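Local coordinates for protein MpaA (Escherichia coli O157:H7, PDB 5HXD) that probably hydrolyses the gamma-D-glutamyl-diaminopimelic acid amide bond of murein tripeptide during muropeptide degradation, as a zinc-dependent M14 family peptidase, at residues L97-T111 and V124-T138. Numbering follows the deposited sequence.
Sequences LNRNFPAANWKEGET and VVLLTGDKPGSEPET
Thr111 and Leu126 form an antiparallel hydrogen-bonded pair at the open end of a beta hairpin. Leu126 N donates to Thr111 O (2.7 Å), and Thr111 N donates back to Leu126 O. Glu110 and Leu127 are the adjacent non-hydrogen-bonded pair. Beyond them the strands give way to loops, still joined by the bond from Thr128 N to Gly109 O. Further along, the type II turn from Lys131 to Ser134 lies against Asn100 and Pro102.

Asn100 is the polar centre of the loop contact. Its CG is anti to the backbone N (chi1 -159°), which carries the amide in among the backbone of 128-135. OD1 accepts two bonds in its carbonyl plane, from Glu135 N (2.8 Å) and Thr138 OG1 (3.0 Å). OD1 thus holds both the N-cap residue Glu135 and Thr138 in the first turn of helix 136-148. ND2 donates to Thr128 O (2.6 Å), which lies in the amide plane. Trp106 NE1 reaches the same oxygen from the opposite face of its carbonyl plane. Two donors therefore fix this peptide group. The hydroxyl of Thr128 donates to Lys107 O (2.8 Å).

Pro132 CD sits over one face of the Trp106 indole, 3.7 Å from the centroid of the six-membered ring, as a CH-pi contact. The backbone N of Glu108 lies toward the rim of the other face. Thr138 CG2 packs on one face of the Phe101 ring, and Leu97 CD2 fits against Glu135 CB (3.6 Å). The side chain of Arg99, in 97-109, comes within about 5 Å of that of His49, a predicted zinc ligand.

The contact joins hairpin 110-114/122-127 to the start of helix 136-148. Helix 195-201 flanks it through Trp198, which touches Phe101 and Pro102.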
ATOM      1  N   LEU A  97       3.196  -0.437  15.230  1.00 35.95           N
ATOM      2  CA  LEU A  97       3.590   0.946  15.507  1.00 40.01           C
ATOM      3  C   LEU A  97       2.540   1.674  16.356  1.00 39.57           C
ATOM      4  O   LEU A  97       2.857   2.634  17.057  1.00 40.24           O
ATOM      5  CB  LEU A  97       3.838   1.726  14.201  1.00 36.37           C
ATOM      6  CG  LEU A  97       5.105   1.400  13.395  1.00 37.85           C
ATOM      7  CD1 LEU A  97       5.119   2.136  12.070  1.00 36.19           C
ATOM      8  CD2 LEU A  97       6.354   1.691  14.181  1.00 34.44           C
ATOM      9  N   ASN A  98       1.299   1.209  16.295  1.00 37.45           N
ATOM     10  CA  ASN A  98       0.231   1.808  17.074  1.00 38.67           C
ATOM     11  C   ASN A  98       0.106   1.128  18.429  1.00 42.52           C
ATOM     12  O   ASN A  98      -0.946   1.187  19.064  1.00 44.22           O
ATOM     13  CB  ASN A  98      -1.098   1.737  16.324  1.00 38.20           C
ATOM     14  CG  ASN A  98      -2.067   2.840  16.730  1.00 38.32           C
ATOM     15  OD1 ASN A  98      -1.701   4.015  16.839  1.00 39.43           O
ATOM     16  ND2 ASN A  98      -3.317   2.465  16.930  1.00 39.31           N
ATOM     17  N   ARG A  99       1.178   0.465  18.853  1.00 38.32           N
ATOM     18  CA  ARG A  99       1.326   0.054  20.247  1.00 39.03           C
ATOM     19  C   ARG A  99       2.704   0.480  20.703  1.00 39.51           C
ATOM     20  O   ARG A  99       3.107   0.183  21.828  1.00 45.17           O
ATOM     21  CB  ARG A  99       1.151  -1.464  20.443  1.00 39.39           C
ATOM     22  CG  ARG A  99      -0.180  -2.033  19.993  1.00 38.78           C
ATOM     23  CD  ARG A  99      -1.324  -1.515  20.829  1.00 35.95           C
ATOM     24  NE  ARG A  99      -2.597  -2.052  20.385  1.00 38.08           N
ATOM     25  CZ  ARG A  99      -3.290  -1.594  19.344  1.00 42.05           C
ATOM     26  NH1 ARG A  99      -2.832  -0.576  18.620  1.00 39.66           N
ATOM     27  NH2 ARG A  99      -4.439  -2.175  19.015  1.00 42.52           N
ATOM     28  N   ASN A 100       3.414   1.187  19.825  1.00 36.20           N
ATOM     29  CA  ASN A 100       4.805   1.589  20.055  1.00 39.12           C
ATOM     30  C   ASN A 100       5.044   3.057  20.525  1.00 43.68           C
ATOM     31  O   ASN A 100       6.188   3.471  20.709  1.00 43.87           O
ATOM     32  CB  ASN A 100       5.604   1.334  18.767  1.00 37.25           C
ATOM     33  CG  ASN A 100       7.108   1.226  19.009  1.00 44.94           C
ATOM     34  OD1 ASN A 100       7.902   1.943  18.388  1.00 43.59           O
ATOM     35  ND2 ASN A 100       7.505   0.329  19.915  1.00 43.99           N
ATOM     36  N   PHE A 101       3.995   3.848  20.728  1.00 38.88           N
ATOM     37  CA  PHE A 101       4.210   5.249  21.075  1.00 38.40           C
ATOM     38  C   PHE A 101       4.473   5.421  22.571  1.00 42.67           C
ATOM     39  O   PHE A 101       3.785   4.823  23.408  1.00 38.39           O
ATOM     40  CB  PHE A 101       3.021   6.106  20.624  1.00 38.89           C
ATOM     41  CG  PHE A 101       2.990   6.358  19.144  1.00 37.37           C
ATOM     42  CD1 PHE A 101       3.522   7.528  18.617  1.00 37.67           C
ATOM     43  CD2 PHE A 101       2.453   5.422  18.276  1.00 37.41           C
ATOM     44  CE1 PHE A 101       3.517   7.775  17.245  1.00 35.38           C
ATOM     45  CE2 PHE A 101       2.440   5.657  16.901  1.00 39.94           C
ATOM     46  CZ  PHE A 101       2.979   6.849  16.386  1.00 38.51           C
ATOM     47  N   PRO A 102       5.475   6.256  22.916  1.00 44.60           N
ATOM     48  CA  PRO A 102       5.926   6.469  24.298  1.00 41.04           C
ATOM     49  C   PRO A 102       4.884   7.132  25.216  1.00 42.50           C
ATOM     50  O   PRO A 102       5.260   7.832  26.153  1.00 45.09           O
ATOM     51  CB  PRO A 102       7.145   7.374  24.127  1.00 42.93           C
ATOM     52  CG  PRO A 102       6.910   8.075  22.832  1.00 45.51           C
ATOM     53  CD  PRO A 102       6.263   7.052  21.956  1.00 38.92           C
ATOM     54  N   ALA A 103       3.603   6.894  24.954  1.00 38.23           N
ATOM     55  CA  ALA A 103       2.529   7.220  25.887  1.00 42.63           C
ATOM     56  C   ALA A 103       2.774   6.610  27.268  1.00 44.73           C
ATOM     57  O   ALA A 103       3.584   5.688  27.415  1.00 46.18           O
ATOM     58  CB  ALA A 103       1.201   6.742  25.336  1.00 40.17           C
ATOM     59  N   ALA A 104       2.083   7.118  28.286  1.00 42.17           N
ATOM     60  CA  ALA A 104       2.278   6.587  29.631  1.00 43.80           C
ATOM     61  C   ALA A 104       1.807   5.126  29.703  1.00 44.88           C
ATOM     62  O   ALA A 104       2.406   4.307  30.401  1.00 45.46           O
ATOM     63  CB  ALA A 104       1.560   7.444  30.668  1.00 40.51           C
ATOM     64  N   ASN A 105       0.764   4.792  28.949  1.00 44.09           N
ATOM     65  CA  ASN A 105       0.155   3.463  29.049  1.00 45.48           C
ATOM     66  C   ASN A 105       0.832   2.372  28.222  1.00 43.94           C
ATOM     67  O   ASN A 105       0.243   1.310  28.040  1.00 44.24           O
ATOM     68  CB  ASN A 105      -1.320   3.525  28.649  1.00 38.97           C
ATOM     69  CG  ASN A 105      -1.512   3.807  27.177  1.00 37.43           C
ATOM     70  OD1 ASN A 105      -0.564   4.131  26.459  1.00 38.50           O
ATOM     71  ND2 ASN A 105      -2.750   3.708  26.718  1.00 36.66           N
ATOM     72  N   TRP A 106       2.044   2.648  27.726  1.00 46.34           N
ATOM     73  CA  TRP A 106       2.818   1.698  26.917  1.00 40.98           C
ATOM     74  C   TRP A 106       3.161   0.457  27.712  1.00 44.50           C
ATOM     75  O   TRP A 106       3.663   0.549  28.829  1.00 51.09           O
ATOM     76  CB  TRP A 106       4.120   2.332  26.390  1.00 43.28           C
ATOM     77  CG  TRP A 106       4.917   1.407  25.458  1.00 44.71           C
ATOM     78  CD1 TRP A 106       4.813   1.329  24.089  1.00 44.76           C
ATOM     79  CD2 TRP A 106       5.913   0.441  25.830  1.00 44.63           C
ATOM     80  NE1 TRP A 106       5.669   0.377  23.594  1.00 42.62           N
ATOM     81  CE2 TRP A 106       6.357  -0.186  24.637  1.00 46.41           C
ATOM     82  CE3 TRP A 106       6.466   0.035  27.052  1.00 46.21           C
ATOM     83  CZ2 TRP A 106       7.335  -1.194  24.633  1.00 43.04           C
ATOM     84  CZ3 TRP A 106       7.439  -0.977  27.046  1.00 50.61           C
ATOM     85  CH2 TRP A 106       7.862  -1.575  25.840  1.00 42.94           C
ATOM     86  N   LYS A 107       2.902  -0.702  27.119  1.00 50.46           N
ATOM     87  CA  LYS A 107       3.208  -1.987  27.745  1.00 53.65           C
ATOM     88  C   LYS A 107       4.063  -2.876  26.861  1.00 48.70           C
ATOM     89  O   LYS A 107       3.781  -3.052  25.677  1.00 50.51           O
ATOM     90  CB  LYS A 107       1.917  -2.722  28.117  1.00 55.38           C
ATOM     91  CG  LYS A 107       1.256  -2.162  29.381  1.00 59.25           C
ATOM     92  CD  LYS A 107       2.260  -2.085  30.532  1.00 60.27           C
ATOM     93  CE  LYS A 107       1.584  -1.780  31.860  1.00 65.17           C
ATOM     94  NZ  LYS A 107       2.356  -2.378  32.993  1.00 62.53           N
ATOM     95  N   GLU A 108       5.112  -3.433  27.457  1.00 51.33           N
ATOM     96  CA  GLU A 108       6.024  -4.350  26.767  1.00 52.20           C
ATOM     97  C   GLU A 108       5.350  -5.660  26.396  1.00 45.90           C
ATOM     98  O   GLU A 108       4.357  -6.029  26.995  1.00 53.95           O
ATOM     99  CB  GLU A 108       7.241  -4.642  27.653  1.00 52.66           C
ATOM    100  CG  GLU A 108       8.381  -5.385  26.964  1.00 57.52           C
ATOM    101  CD  GLU A 108       9.488  -5.794  27.925  1.00 68.28           C
ATOM    102  OE1 GLU A 108       9.947  -4.927  28.699  1.00 67.61           O
ATOM    103  OE2 GLU A 108       9.894  -6.982  27.910  1.00 74.74           O
ATOM    104  N   GLY A 109       5.900  -6.366  25.414  1.00 52.62           N
ATOM    105  CA  GLY A 109       5.481  -7.730  25.120  1.00 44.85           C
ATOM    106  C   GLY A 109       4.688  -7.831  23.835  1.00 45.12           C
ATOM    107  O   GLY A 109       5.109  -7.340  22.790  1.00 45.61           O
ATOM    108  N   GLU A 110       3.517  -8.443  23.910  1.00 43.16           N
ATOM    109  CA  GLU A 110       2.784  -8.759  22.701  1.00 45.03           C
ATOM    110  C   GLU A 110       1.450  -8.026  22.568  1.00 45.77           C
ATOM    111  O   GLU A 110       0.828  -7.629  23.553  1.00 46.53           O
ATOM    112  CB  GLU A 110       2.560 -10.272  22.622  1.00 47.91           C
ATOM    113  CG  GLU A 110       3.828 -11.081  22.377  1.00 51.78           C
ATOM    114  CD  GLU A 110       3.591 -12.592  22.422  1.00 61.47           C
ATOM    115  OE1 GLU A 110       2.446 -13.043  22.197  1.00 58.75           O
ATOM    116  OE2 GLU A 110       4.558 -13.335  22.696  1.00 68.07           O
ATOM    117  N   THR A 111       1.030  -7.835  21.327  1.00 43.21           N
ATOM    118  CA  THR A 111      -0.263  -7.246  21.048  1.00 46.01           C
ATOM    119  C   THR A 111      -0.880  -8.118  19.977  1.00 41.53           C
ATOM    120  O   THR A 111      -0.156  -8.773  19.241  1.00 49.12           O
ATOM    121  CB  THR A 111      -0.144  -5.766  20.596  1.00 43.92           C
ATOM    122  OG1 THR A 111      -1.442  -5.219  20.355  1.00 44.44           O
ATOM    123  CG2 THR A 111       0.688  -5.646  19.330  1.00 43.25           C
ATOM    124  N   VAL A 124      -3.770 -12.754  16.061  1.00 47.38           N
ATOM    125  CA  VAL A 124      -2.492 -12.571  15.379  1.00 48.51           C
ATOM    126  C   VAL A 124      -1.515 -11.717  16.188  1.00 48.96           C
ATOM    127  O   VAL A 124      -1.742 -10.525  16.413  1.00 44.17           O
ATOM    128  CB  VAL A 124      -2.674 -11.930  14.014  1.00 50.68           C
ATOM    129  CG1 VAL A 124      -1.367 -12.021  13.236  1.00 44.79           C
ATOM    130  CG2 VAL A 124      -3.817 -12.613  13.269  1.00 49.34           C
ATOM    131  N   VAL A 125      -0.411 -12.333  16.602  1.00 51.36           N
ATOM    132  CA  VAL A 125       0.538 -11.695  17.513  1.00 48.33           C
ATOM    133  C   VAL A 125       1.494 -10.715  16.811  1.00 44.86           C
ATOM    134  O   VAL A 125       2.027 -11.002  15.733  1.00 40.07           O
ATOM    135  CB  VAL A 125       1.360 -12.773  18.284  1.00 47.13           C
ATOM    136  CG1 VAL A 125       2.503 -12.141  19.084  1.00 48.04           C
ATOM    137  CG2 VAL A 125       0.456 -13.558  19.205  1.00 41.30           C
ATOM    138  N   LEU A 126       1.672  -9.544  17.430  1.00 42.50           N
ATOM    139  CA  LEU A 126       2.703  -8.586  17.035  1.00 37.78           C
ATOM    140  C   LEU A 126       3.487  -8.133  18.256  1.00 39.02           C
ATOM    141  O   LEU A 126       3.089  -8.393  19.387  1.00 40.71           O
ATOM    142  CB  LEU A 126       2.091  -7.378  16.321  1.00 38.21           C
ATOM    143  CG  LEU A 126       1.505  -7.575  14.914  1.00 39.18           C
ATOM    144  CD1 LEU A 126       1.065  -6.255  14.298  1.00 38.62           C
ATOM    145  CD2 LEU A 126       2.502  -8.262  14.013  1.00 39.83           C
ATOM    146  N   LEU A 127       4.603  -7.453  18.025  1.00 37.28           N
ATOM    147  CA  LEU A 127       5.409  -6.890  19.117  1.00 43.20           C
ATOM    148  C   LEU A 127       5.124  -5.370  19.417  1.00 45.76           C
ATOM    149  O   LEU A 127       4.739  -4.597  18.530  1.00 44.03           O
ATOM    150  CB  LEU A 127       6.897  -7.099  18.797  1.00 41.33           C
ATOM    151  CG  LEU A 127       7.477  -8.516  18.677  1.00 35.35           C
ATOM    152  CD1 LEU A 127       8.924  -8.414  18.309  1.00 29.44           C
ATOM    153  CD2 LEU A 127       7.360  -9.261  19.978  1.00 37.90           C
ATOM    154  N   THR A 128       5.319  -4.941  20.666  1.00 44.44           N
ATOM    155  CA  THR A 128       5.059  -3.539  21.018  1.00 44.47           C
ATOM    156  C   THR A 128       6.337  -2.689  21.040  1.00 46.64           C
ATOM    157  O   THR A 128       6.285  -1.489  21.335  1.00 44.85           O
ATOM    158  CB  THR A 128       4.352  -3.402  22.404  1.00 43.96           C
ATOM    159  OG1 THR A 128       5.227  -3.831  23.458  1.00 45.97           O
ATOM    160  CG2 THR A 128       3.053  -4.204  22.453  1.00 39.66           C
ATOM    161  N   GLY A 129       7.477  -3.306  20.718  1.00 48.06           N
ATOM    162  CA  GLY A 129       8.765  -2.637  20.818  1.00 43.03           C
ATOM    163  C   GLY A 129       9.494  -3.104  22.061  1.00 44.93           C
ATOM    164  O   GLY A 129       8.882  -3.554  23.026  1.00 41.55           O
ATOM    165  N   ASP A 130      10.816  -3.044  22.047  1.00 52.36           N
ATOM    166  CA  ASP A 130      11.556  -3.498  23.219  1.00 52.81           C
ATOM    167  C   ASP A 130      11.686  -2.341  24.207  1.00 48.50           C
ATOM    168  O   ASP A 130      12.182  -2.505  25.317  1.00 51.93           O
ATOM    169  CB  ASP A 130      12.936  -4.056  22.837  1.00 48.92           C
ATOM    170  CG  ASP A 130      13.741  -3.102  21.979  1.00 56.34           C
ATOM    171  OD1 ASP A 130      13.926  -1.918  22.367  1.00 59.42           O
ATOM    172  OD2 ASP A 130      14.214  -3.551  20.918  1.00 55.53           O
ATOM    173  N   LYS A 131      11.237  -1.167  23.791  1.00 43.99           N
ATOM    174  CA  LYS A 131      11.137  -0.051  24.712  1.00 47.49           C
ATOM    175  C   LYS A 131      10.103   0.930  24.175  1.00 45.92           C
ATOM    176  O   LYS A 131       9.841   0.947  22.968  1.00 42.70           O
ATOM    177  CB  LYS A 131      12.505   0.614  24.898  1.00 48.98           C
ATOM    178  CG  LYS A 131      13.040   1.258  23.636  1.00 50.17           C
ATOM    179  CD  LYS A 131      14.357   1.969  23.873  1.00 52.56           C
ATOM    180  CE  LYS A 131      14.653   2.923  22.712  1.00 63.86           C
ATOM    181  NZ  LYS A 131      15.976   3.622  22.827  1.00 72.67           N
ATOM    182  N   PRO A 132       9.493   1.737  25.069  1.00 48.98           N
ATOM    183  CA  PRO A 132       8.543   2.787  24.669  1.00 43.64           C
ATOM    184  C   PRO A 132       9.103   3.647  23.563  1.00 46.37           C
ATOM    185  O   PRO A 132      10.180   4.213  23.753  1.00 49.52           O
ATOM    186  CB  PRO A 132       8.360   3.614  25.949  1.00 46.84           C
ATOM    187  CG  PRO A 132       9.442   3.155  26.885  1.00 48.84           C
ATOM    188  CD  PRO A 132       9.678   1.718  26.526  1.00 47.36           C
ATOM    189  N   GLY A 133       8.417   3.729  22.424  1.00 44.17           N
ATOM    190  CA  GLY A 133       8.915   4.531  21.320  1.00 38.21           C
ATOM    191  C   GLY A 133      10.161   3.952  20.665  1.00 47.61           C
ATOM    192  O   GLY A 133      10.955   4.706  20.104  1.00 49.78           O
ATOM    193  N   SER A 134      10.334   2.626  20.709  1.00 44.05           N
ATOM    194  CA  SER A 134      11.530   1.998  20.142  1.00 43.07           C
ATOM    195  C   SER A 134      11.749   2.275  18.637  1.00 46.93           C
ATOM    196  O   SER A 134      12.885   2.505  18.198  1.00 43.64           O
ATOM    197  CB  SER A 134      11.490   0.473  20.373  1.00 48.39           C
ATOM    198  OG  SER A 134      10.723  -0.221  19.393  1.00 39.34           O
ATOM    199  N   GLU A 135      10.678   2.251  17.846  1.00 42.17           N
ATOM    200  CA  GLU A 135      10.843   2.157  16.397  1.00 44.28           C
ATOM    201  C   GLU A 135      11.158   3.505  15.715  1.00 44.96           C
ATOM    202  O   GLU A 135      10.652   4.549  16.129  1.00 38.61           O
ATOM    203  CB  GLU A 135       9.594   1.523  15.773  1.00 42.14           C
ATOM    204  CG  GLU A 135       9.276   0.129  16.310  1.00 44.76           C
ATOM    205  CD  GLU A 135      10.457  -0.843  16.201  1.00 46.07           C
ATOM    206  OE1 GLU A 135      10.784  -1.306  15.071  1.00 37.95           O
ATOM    207  OE2 GLU A 135      11.057  -1.129  17.262  1.00 46.17           O
ATOM    208  N   PRO A 136      11.990   3.471  14.651  1.00 39.60           N
ATOM    209  CA  PRO A 136      12.405   4.701  13.973  1.00 38.67           C
ATOM    210  C   PRO A 136      11.224   5.453  13.375  1.00 40.50           C
ATOM    211  O   PRO A 136      11.178   6.675  13.513  1.00 42.42           O
ATOM    212  CB  PRO A 136      13.368   4.212  12.878  1.00 32.95           C
ATOM    213  CG  PRO A 136      13.131   2.774  12.741  1.00 38.63           C
ATOM    214  CD  PRO A 136      12.585   2.270  14.039  1.00 37.86           C
ATOM    215  N   GLU A 137      10.295   4.746  12.738  1.00 37.47           N
ATOM    216  CA  GLU A 137       9.056   5.353  12.275  1.00 35.05           C
ATOM    217  C   GLU A 137       8.323   6.084  13.398  1.00 42.17           C
ATOM    218  O   GLU A 137       7.725   7.129  13.167  1.00 42.93           O
ATOM    219  CB  GLU A 137       8.126   4.301  11.680  1.00 38.07           C
ATOM    220  CG  GLU A 137       8.604   3.657  10.400  1.00 34.04           C
ATOM    221  CD  GLU A 137       9.473   2.447  10.640  1.00 34.79           C
ATOM    222  OE1 GLU A 137       9.696   2.076  11.811  1.00 38.63           O
ATOM    223  OE2 GLU A 137       9.946   1.869   9.647  1.00 35.86           O
ATOM    224  N   THR A 138       8.360   5.537  14.613  1.00 39.98           N
ATOM    225  CA  THR A 138       7.643   6.145  15.734  1.00 39.94           C
ATOM    226  C   THR A 138       8.313   7.417  16.247  1.00 43.55           C
ATOM    227  O   THR A 138       7.668   8.449  16.467  1.00 43.68           O
ATOM    228  CB  THR A 138       7.528   5.175  16.903  1.00 41.71           C
ATOM    229  OG1 THR A 138       6.873   3.980  16.456  1.00 37.70           O
ATOM    230  CG2 THR A 138       6.767   5.832  18.075  1.00 35.57           C
TER